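PDB 2HI0: putative phosphoglycolate phosphatase from Lactobacillus delbrueckii, which probably hydrolyses 2-phosphoglycolate to glycolate and phosphate, as a phosphatase of the haloacid dehalogenase (HAD) superfamily. Local coordinates for residues Val52-Ala61 / Val85-Leu94; Met203-Gly211 / Ala223-Leu233. All blocks are in the same frame, centred on the assembly; numbering follows the deposited sequence.

Contact 1 (Val52-Ala61 / Val85-Leu94). Unlike the reference sequence in segment 85-94: Thr-88 (reference Ala).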
loop_
_atom_site.group_PDB
_atom_site.type_symbol
_atom_site.label_atom_id
_atom_site.label_comp_id
_atom_site.label_asym_id
_atom_site.label_seq_id
_atom_site.Cartn_x
_atom_site.Cartn_y
_atom_site.Cartn_z
ATOM N N VAL A 52 3.871 -6.091 6.351
ATOM C CA VAL A 52 3.817 -6.037 7.798
ATOM C C VAL A 52 5.106 -6.428 8.506
ATOM O O VAL A 52 5.389 -5.916 9.551
ATOM C CB VAL A 52 2.647 -6.885 8.386
ATOM C CG1 VAL A 52 1.319 -6.279 7.961
ATOM C CG2 VAL A 52 2.768 -8.345 8.036
ATOM N N VAL A 53 5.880 -7.316 7.927
ATOM C CA VAL A 53 7.194 -7.704 8.531
ATOM C C VAL A 53 8.135 -6.499 8.542
ATOM O O VAL A 53 8.720 -6.170 9.573
ATOM C CB VAL A 53 7.832 -8.929 7.793
ATOM C CG1 VAL A 53 9.256 -9.188 8.268
ATOM C CG2 VAL A 53 6.956 -10.190 7.944
ATOM N N VAL A 54 8.258 -5.837 7.394
ATOM C CA VAL A 54 9.103 -4.623 7.353
ATOM C C VAL A 54 8.542 -3.515 8.247
ATOM O O VAL A 54 9.295 -2.808 8.878
ATOM C CB VAL A 54 9.332 -4.127 5.885
ATOM C CG1 VAL A 54 9.973 -2.760 5.886
ATOM C CG2 VAL A 54 10.168 -5.159 5.064
ATOM N N ALA A 55 7.225 -3.384 8.289
ATOM C CA ALA A 55 6.570 -2.349 9.107
ATOM C C ALA A 55 6.909 -2.550 10.592
ATOM O O ALA A 55 7.283 -1.587 11.305
ATOM C CB ALA A 55 5.024 -2.359 8.891
ATOM N N VAL A 56 6.782 -3.784 11.090
ATOM C CA VAL A 56 7.088 -4.053 12.521
ATOM C C VAL A 56 8.612 -3.954 12.775
ATOM O O VAL A 56 9.048 -3.432 13.814
ATOM C CB VAL A 56 6.469 -5.353 13.000
ATOM C CG1 VAL A 56 6.935 -5.733 14.405
ATOM C CG2 VAL A 56 4.957 -5.219 12.966
ATOM N N THR A 57 9.406 -4.359 11.804
ATOM C CA THR A 57 10.870 -4.234 11.946
ATOM C C THR A 57 11.251 -2.738 12.095
ATOM O O THR A 57 12.039 -2.343 12.948
ATOM C CB THR A 57 11.601 -4.846 10.715
ATOM O OG1 THR A 57 11.200 -6.210 10.532
ATOM C CG2 THR A 57 13.155 -4.777 10.853
ATOM N N ARG A 58 10.698 -1.899 11.208
ATOM C CA ARG A 58 10.850 -0.444 11.279
ATOM C C ARG A 58 10.380 0.121 12.623
ATOM O O ARG A 58 11.080 0.974 13.241
ATOM C CB ARG A 58 10.116 0.181 10.113
ATOM C CG ARG A 58 10.855 0.127 8.754
ATOM C CD ARG A 58 9.911 0.707 7.683
ATOM N NE ARG A 58 10.570 0.819 6.393
ATOM C CZ ARG A 58 9.928 0.968 5.245
ATOM N NH1 ARG A 58 8.594 0.908 5.222
ATOM N NH2 ARG A 58 10.614 1.095 4.133
ATOM N N ALA A 59 9.213 -0.330 13.069
ATOM C CA ALA A 59 8.636 0.207 14.326
ATOM C C ALA A 59 9.491 -0.151 15.537
ATOM O O ALA A 59 9.721 0.695 16.394
ATOM C CB ALA A 59 7.174 -0.303 14.562
ATOM N N LEU A 60 10.003 -1.368 15.564
ATOM C CA LEU A 60 10.904 -1.799 16.633
ATOM C C LEU A 60 12.214 -1.005 16.595
ATOM O O LEU A 60 12.743 -0.635 17.632
ATOM C CB LEU A 60 11.169 -3.311 16.576
ATOM C CG LEU A 60 10.025 -4.239 16.964
ATOM C CD1 LEU A 60 10.340 -5.722 16.621
ATOM C CD2 LEU A 60 9.717 -4.091 18.497
ATOM N N ALA A 61 12.734 -0.747 15.396
ATOM C CA ALA A 61 13.984 0.037 15.273
ATOM C C ALA A 61 13.748 1.469 15.736
ATOM O O ALA A 61 14.596 2.061 16.418
ATOM C CB ALA A 61 14.448 0.034 13.808
ATOM N N VAL A 85 16.997 -5.253 17.121
ATOM C CA VAL A 85 15.782 -5.735 16.472
ATOM C C VAL A 85 16.007 -7.143 15.909
ATOM O O VAL A 85 16.877 -7.348 15.064
ATOM C CB VAL A 85 15.247 -4.726 15.361
ATOM C CG1 VAL A 85 13.999 -5.285 14.678
ATOM C CG2 VAL A 85 14.990 -3.350 15.987
ATOM N N THR A 86 15.157 -8.073 16.313
ATOM C CA THR A 86 15.213 -9.442 15.790
ATOM C C THR A 86 13.920 -9.848 15.085
ATOM O O THR A 86 12.840 -9.431 15.439
ATOM C CB THR A 86 15.515 -10.440 16.927
ATOM O OG1 THR A 86 14.326 -10.677 17.680
ATOM C CG2 THR A 86 16.613 -9.861 17.793
ATOM N N GLN A 87 14.042 -10.706 14.083
ATOM C CA GLN A 87 12.839 -11.283 13.467
ATOM C C GLN A 87 11.978 -12.153 14.380
ATOM O O GLN A 87 10.775 -12.223 14.203
ATOM C CB GLN A 87 13.135 -11.961 12.160
ATOM C CG GLN A 87 13.668 -10.982 11.123
ATOM C CD GLN A 87 12.668 -9.835 10.760
ATOM O OE1 GLN A 87 11.519 -10.121 10.445
ATOM N NE2 GLN A 87 13.079 -8.570 10.902
ATOM N N THR A 88 12.591 -12.761 15.384
ATOM C CA THR A 88 11.831 -13.466 16.372
ATOM C C THR A 88 10.893 -12.509 17.096
ATOM O O THR A 88 9.710 -12.830 17.287
ATOM C CB THR A 88 12.779 -14.196 17.356
ATOM O OG1 THR A 88 13.559 -15.156 16.633
ATOM C CG2 THR A 88 12.033 -14.908 18.488
ATOM N N GLU A 89 11.389 -11.350 17.497
ATOM C CA GLU A 89 10.504 -10.384 18.121
ATOM C C GLU A 89 9.459 -9.821 17.145
ATOM O O GLU A 89 8.308 -9.612 17.538
ATOM C CB GLU A 89 11.317 -9.274 18.771
ATOM C CG GLU A 89 10.488 -8.349 19.666
ATOM C CD GLU A 89 9.853 -9.015 20.880
ATOM O OE1 GLU A 89 10.232 -10.153 21.261
ATOM O OE2 GLU A 89 8.961 -8.367 21.483
ATOM N N VAL A 90 9.861 -9.557 15.898
ATOM C CA VAL A 90 8.910 -9.148 14.848
ATOM C C VAL A 90 7.715 -10.139 14.788
ATOM O O VAL A 90 6.519 -9.723 14.821
ATOM C CB VAL A 90 9.610 -8.999 13.488
ATOM C CG1 VAL A 90 8.575 -8.817 12.346
ATOM C CG2 VAL A 90 10.554 -7.794 13.539
ATOM N N ASN A 91 8.032 -11.434 14.711
ATOM C CA ASN A 91 7.030 -12.492 14.559
ATOM C C ASN A 91 6.135 -12.540 15.802
ATOM O O ASN A 91 4.935 -12.797 15.703
ATOM C CB ASN A 91 7.662 -13.846 14.268
ATOM C CG ASN A 91 8.325 -13.896 12.919
ATOM O OD1 ASN A 91 8.020 -13.093 12.051
ATOM N ND2 ASN A 91 9.241 -14.851 12.736
ATOM N N ARG A 92 6.704 -12.228 16.960
ATOM C CA ARG A 92 5.919 -12.280 18.225
ATOM C C ARG A 92 4.921 -11.123 18.233
ATOM O O ARG A 92 3.749 -11.282 18.613
ATOM C CB ARG A 92 6.817 -12.224 19.446
ATOM C CG ARG A 92 6.104 -12.509 20.723
ATOM C CD ARG A 92 7.103 -12.707 21.864
ATOM N NE ARG A 92 7.612 -11.427 22.370
ATOM C CZ ARG A 92 7.019 -10.674 23.303
ATOM N NH1 ARG A 92 5.881 -11.025 23.857
ATOM N NH2 ARG A 92 7.587 -9.548 23.688
ATOM N N VAL A 93 5.360 -9.947 17.782
ATOM C CA VAL A 93 4.452 -8.792 17.674
ATOM C C VAL A 93 3.373 -9.059 16.594
ATOM O O VAL A 93 2.198 -8.786 16.788
ATOM C CB VAL A 93 5.239 -7.477 17.387
ATOM C CG1 VAL A 93 4.294 -6.337 17.104
ATOM C CG2 VAL A 93 6.142 -7.121 18.554
ATOM N N LEU A 94 3.796 -9.610 15.449
ATOM C CA LEU A 94 2.845 -9.877 14.342
ATOM C C LEU A 94 1.760 -10.858 14.739
ATOM O O LEU A 94 0.624 -10.828 14.225
ATOM C CB LEU A 94 3.587 -10.375 13.115
ATOM C CG LEU A 94 4.344 -9.308 12.317
ATOM C CD1 LEU A 94 5.137 -9.957 11.194
ATOM C CD2 LEU A 94 3.356 -8.328 11.728
#

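Contact 2 (Met203-Gly211 / Ala223-Leu233). With EDO (1,2-ethanediol), chain I.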
loop_
_atom_site.group_PDB
_atom_site.type_symbol
_atom_site.label_atom_id
_atom_site.label_comp_id
_atom_site.label_asym_id
_atom_site.label_seq_id
_atom_site.Cartn_x
_atom_site.Cartn_y
_atom_site.Cartn_z
HETATM N N MSE A 203 5.180 -1.555 -16.606
HETATM C CA MSE A 203 4.023 -0.677 -16.820
HETATM C C MSE A 203 4.246 0.729 -16.248
HETATM O O MSE A 203 5.135 0.974 -15.423
HETATM C CB MSE A 203 2.782 -1.308 -16.240
HETATM C CG MSE A 203 2.815 -1.392 -14.764
HETATM SE SE MSE A 203 1.172 -2.234 -14.093
HETATM C CE MSE A 203 1.268 -3.927 -14.880
ATOM N N ASP A 204 3.463 1.670 -16.776
ATOM C CA ASP A 204 3.477 3.047 -16.314
ATOM C C ASP A 204 2.946 3.141 -14.885
ATOM O O ASP A 204 2.243 2.261 -14.380
ATOM C CB ASP A 204 2.573 3.927 -17.225
ATOM C CG ASP A 204 3.082 4.067 -18.658
ATOM O OD1 ASP A 204 4.211 3.660 -18.952
ATOM O OD2 ASP A 204 2.355 4.616 -19.522
ATOM N N GLU A 205 3.248 4.276 -14.262
ATOM C CA GLU A 205 2.841 4.556 -12.866
ATOM C C GLU A 205 2.381 6.000 -12.677
ATOM O O GLU A 205 2.931 6.929 -13.261
ATOM C CB GLU A 205 3.984 4.229 -11.865
ATOM C CG GLU A 205 3.556 3.940 -10.430
ATOM C CD GLU A 205 3.744 5.100 -9.414
ATOM O OE1 GLU A 205 4.165 6.244 -9.754
ATOM O OE2 GLU A 205 3.456 4.805 -8.212
ATOM N N ILE A 206 1.346 6.170 -11.874
ATOM C CA ILE A 206 0.867 7.460 -11.431
ATOM C C ILE A 206 0.991 7.461 -9.905
ATOM O O ILE A 206 0.626 6.446 -9.236
ATOM C CB ILE A 206 -0.618 7.670 -11.854
ATOM C CG1 ILE A 206 -0.764 7.673 -13.363
ATOM C CG2 ILE A 206 -1.192 8.934 -11.201
ATOM C CD1 ILE A 206 -2.243 7.489 -13.816
ATOM N N ALA A 207 1.565 8.542 -9.374
ATOM C CA ALA A 207 1.724 8.713 -7.935
ATOM C C ALA A 207 0.684 9.700 -7.391
ATOM O O ALA A 207 0.359 10.679 -8.042
ATOM C CB ALA A 207 3.184 9.201 -7.579
ATOM N N VAL A 208 0.147 9.433 -6.211
ATOM C CA VAL A 208 -0.835 10.299 -5.556
ATOM C C VAL A 208 -0.141 10.952 -4.346
ATOM O O VAL A 208 0.736 10.350 -3.736
ATOM C CB VAL A 208 -2.133 9.511 -5.164
ATOM C CG1 VAL A 208 -2.637 8.776 -6.414
ATOM C CG2 VAL A 208 -1.933 8.543 -3.960
ATOM N N ASN A 209 -0.547 12.172 -4.011
ATOM C CA ASN A 209 0.117 12.924 -2.926
ATOM C C ASN A 209 -0.650 12.874 -1.588
ATOM O O ASN A 209 -0.276 13.541 -0.621
ATOM C CB ASN A 209 0.373 14.380 -3.355
ATOM C CG ASN A 209 -0.829 15.284 -3.096
ATOM O OD1 ASN A 209 -1.962 14.855 -3.149
ATOM N ND2 ASN A 209 -0.561 16.547 -2.788
ATOM N N TRP A 210 -1.749 12.124 -1.546
ATOM C CA TRP A 210 -2.595 12.118 -0.351
ATOM C C TRP A 210 -2.324 10.901 0.534
ATOM O O TRP A 210 -3.089 10.667 1.500
ATOM C CB TRP A 210 -4.081 12.229 -0.711
ATOM C CG TRP A 210 -4.593 11.201 -1.633
ATOM C CD1 TRP A 210 -5.014 9.956 -1.304
ATOM C CD2 TRP A 210 -4.797 11.350 -3.041
ATOM N NE1 TRP A 210 -5.435 9.285 -2.423
ATOM C CE2 TRP A 210 -5.339 10.134 -3.503
ATOM C CE3 TRP A 210 -4.529 12.373 -3.969
ATOM C CZ2 TRP A 210 -5.646 9.939 -4.850
ATOM C CZ3 TRP A 210 -4.862 12.202 -5.234
ATOM C CH2 TRP A 210 -5.397 10.978 -5.702
ATOM N N GLY A 211 -1.231 10.192 0.256
ATOM C CA GLY A 211 -0.887 9.013 0.992
ATOM C C GLY A 211 0.294 9.157 1.953
ATOM O O GLY A 211 0.429 10.217 2.589
ATOM N N ALA A 223 9.100 9.285 -9.169
ATOM C CA ALA A 223 7.752 9.492 -9.628
ATOM C C ALA A 223 7.809 10.492 -10.755
ATOM O O ALA A 223 8.618 11.434 -10.700
ATOM C CB ALA A 223 6.909 10.032 -8.513
ATOM N N THR A 224 7.002 10.294 -11.790
ATOM C CA THR A 224 6.986 11.239 -12.905
ATOM C C THR A 224 5.666 11.966 -13.108
ATOM O O THR A 224 5.680 13.083 -13.613
ATOM C CB THR A 224 7.390 10.569 -14.237
ATOM O OG1 THR A 224 6.493 9.491 -14.529
ATOM C CG2 THR A 224 8.820 10.050 -14.156
ATOM N N VAL A 225 4.550 11.317 -12.809
ATOM C CA VAL A 225 3.223 11.939 -12.789
ATOM C C VAL A 225 2.719 11.868 -11.346
ATOM O O VAL A 225 2.604 10.793 -10.773
ATOM C CB VAL A 225 2.233 11.226 -13.714
ATOM C CG1 VAL A 225 0.865 11.850 -13.558
ATOM C CG2 VAL A 225 2.706 11.328 -15.180
ATOM N N ILE A 226 2.477 13.037 -10.749
ATOM C CA ILE A 226 1.991 13.095 -9.371
ATOM C C ILE A 226 0.718 13.915 -9.381
ATOM O O ILE A 226 0.713 15.042 -9.888
ATOM C CB ILE A 226 3.021 13.686 -8.356
ATOM C CG1 ILE A 226 4.346 12.906 -8.372
ATOM C CG2 ILE A 226 2.452 13.662 -6.924
ATOM C CD1 ILE A 226 5.474 13.605 -7.570
ATOM N N VAL A 227 -0.364 13.361 -8.854
ATOM C CA VAL A 227 -1.663 14.035 -8.884
ATOM C C VAL A 227 -2.091 14.316 -7.448
ATOM O O VAL A 227 -1.696 13.594 -6.523
ATOM C CB VAL A 227 -2.706 13.171 -9.656
ATOM C CG1 VAL A 227 -2.311 12.953 -11.128
ATOM C CG2 VAL A 227 -2.920 11.809 -8.979
ATOM N N ASP A 228 -2.934 15.331 -7.257
ATOM C CA ASP A 228 -3.399 15.650 -5.889
ATOM C C ASP A 228 -4.918 15.693 -5.681
ATOM O O ASP A 228 -5.384 16.019 -4.600
ATOM C CB ASP A 228 -2.737 16.936 -5.372
ATOM C CG ASP A 228 -3.104 18.152 -6.157
ATOM O OD1 ASP A 228 -3.944 18.074 -7.078
ATOM O OD2 ASP A 228 -2.522 19.213 -5.824
ATOM N N THR A 229 -5.694 15.352 -6.701
ATOM C CA THR A 229 -7.105 15.064 -6.485
ATOM C C THR A 229 -7.524 13.824 -7.239
ATOM O O THR A 229 -6.882 13.463 -8.224
ATOM C CB THR A 229 -8.008 16.232 -6.938
ATOM O OG1 THR A 229 -7.988 16.305 -8.360
ATOM C CG2 THR A 229 -7.521 17.550 -6.376
ATOM N N ALA A 230 -8.638 13.220 -6.814
ATOM C CA ALA A 230 -9.254 12.068 -7.521
ATOM C C ALA A 230 -9.649 12.449 -8.978
ATOM O O ALA A 230 -9.491 11.625 -9.890
ATOM C CB ALA A 230 -10.456 11.518 -6.719
ATOM N N GLU A 231 -10.107 13.680 -9.184
ATOM C CA GLU A 231 -10.460 14.146 -10.533
ATOM C C GLU A 231 -9.230 14.170 -11.428
ATOM O O GLU A 231 -9.291 13.727 -12.562
ATOM C CB GLU A 231 -11.087 15.532 -10.504
ATOM C CG GLU A 231 -11.277 16.114 -11.884
ATOM N N LYS A 232 -8.122 14.692 -10.915
ATOM C CA LYS A 232 -6.860 14.717 -11.659
ATOM C C LYS A 232 -6.320 13.315 -11.934
ATOM O O LYS A 232 -5.794 13.040 -12.994
ATOM C CB LYS A 232 -5.826 15.598 -10.969
ATOM C CG LYS A 232 -6.157 17.113 -11.015
ATOM C CD LYS A 232 -6.909 17.525 -12.330
ATOM C CE LYS A 232 -7.557 18.926 -12.265
ATOM N NZ LYS A 232 -8.915 18.969 -12.933
ATOM N N LEU A 233 -6.529 12.424 -10.995
ATOM C CA LEU A 233 -6.160 11.024 -11.155
ATOM C C LEU A 233 -6.990 10.402 -12.263
ATOM O O LEU A 233 -6.419 9.699 -13.128
ATOM C CB LEU A 233 -6.320 10.256 -9.829
ATOM C CG LEU A 233 -6.117 8.750 -9.862
ATOM C CD1 LEU A 233 -4.758 8.417 -10.491
ATOM C CD2 LEU A 233 -6.240 8.163 -8.458
HETATM C C1 EDO I . -8.215 12.245 -2.545
HETATM O O1 EDO I . -9.142 12.590 -1.519
HETATM C C2 EDO I . -7.917 13.560 -3.222
HETATM O O2 EDO I . -9.013 13.778 -4.112
HETATM O O HOH W 1 4.702 8.564 -11.385
HETATM O O HOH W 2 -3.968 16.074 -1.890
#

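Contact 1 (Val52-Ala61 / Val85-Leu94)
Val-90 of helix 87-94 drops as a knob into a hole formed by Val-53, Val-56, Thr-57 and Leu-60, one face of helix 52-61. Where it enters, the backbones come close, with Val-56 CA and Val-90 CA 5.9 Å apart. From CB the side chain forks. CG1, anti to the backbone N (chi1 170°), comes within 3.8 Å of Val-53 O and touches Val-56 CG1, while CG2 lies 3.5 Å from Thr-57 OG1 and also meets Leu-60 CD1. Beta-branched valine suits the place because it offers one methyl to each side of the hole. Toward the C-terminal end of 85-94, Leu-94 spreads its methyls: CD1 packs on Val-53 CG2, and CD2 on Val-52 CB and Val-56 CG2. At the other end Val-85, just before the helix, sets CG2 3.5 Å from Ala-61 N, where a small residue leaves room for it.

Polar chemistry enters at the exposed margin. Gln-87, bent at chi2 (-61°), turns its amide back so that NE2 donates to Thr-57 OG1 at 3.0 Å, almost straight (176°) and in the amide plane. That hydroxyl in turn donates to Val-53 O at 2.7 Å, so a single oxygen links the glutamine to the helix backbone. Leu-60 CD1 rests on Glu-89 CG, whose carboxylate is engaged by Arg-92 and His-35. This helix-helix packing probably belongs to the helical cap that follows the first core strand in HAD phosphatases. Buried apolar contacts give it substance, and one straight bond fixes the amide.

Contact 2 (Met203-Gly211 / Ala223-Leu233)
Glu-205 opens the contact with its O facing Val-225 CB, 4.4 Å away; a water lies within reach of Glu-205 O and OE1 and accepts from Thr-224 N at 2.9 Å. Next, Ile-206 sends CG2 to Leu-233 CD1, 3.7 Å away, and to Val-227 CG2; its branched chain packs between the strand and helix 230-233. Ala-207 carries the strand pairing: its N donates to Val-225 O (2.8 Å), and its O accepts from Val-227 N (2.9 Å). Its small CB fits against Ala-223 CB and Ile-226 CG1 on the face that helix 215-220 covers. Val-208 turns back to the side of Ile-206, touching Val-227 and Leu-233. Asn-209 N continues the parallel pairing to Val-227 O at 3.1 Å, and its OD1 shares a second water with Asp-228 O.

Trp-210 ends the walk. With chi1 at 56°, the indole extends toward the turn before helix 230-233. Its edge meets Leu-233 CD2 and Asp-228 C. Val-208 CB lies over one face, offset from its centre; C1 of an ethanediol, probably from the crystallisation liquor, sits 3.6 Å above the ring plane over the centre of the other. Ala-230 N donates to the diol's O2, while Trp-210 NE1 bonds to Thr-14 O. Thr-229 N-caps the helix through OG1. Strand 204-208, helix 215-220 and strand 226-227 form a beta-alpha-beta unit at the sheet edge, characteristic of the Rossmann-like HAD core.

How the contacts relate
From the N terminus, the chain first lays down strand 6-9, which belongs to the parallel sheet, and then leaves it for a helical region. There contact 1 closes a loop of 23 intervening residues by bringing helix 87-103 against helix 52-63. The chain returns to build the sheet through strands 128-133, 154-158 and 185-189. Contact 2 follows, closing a shorter loop of 11 residues around helix 215-220. The contacts are in series, neither nested nor crossed. Their centres are 30 Å apart, on opposite sides of the chain's centre: contact 1 joins two helices of the probable cap, contact 2 joins edge strand 226-227 and the start of helix 230-238 to strand 204-208 of the core sheet.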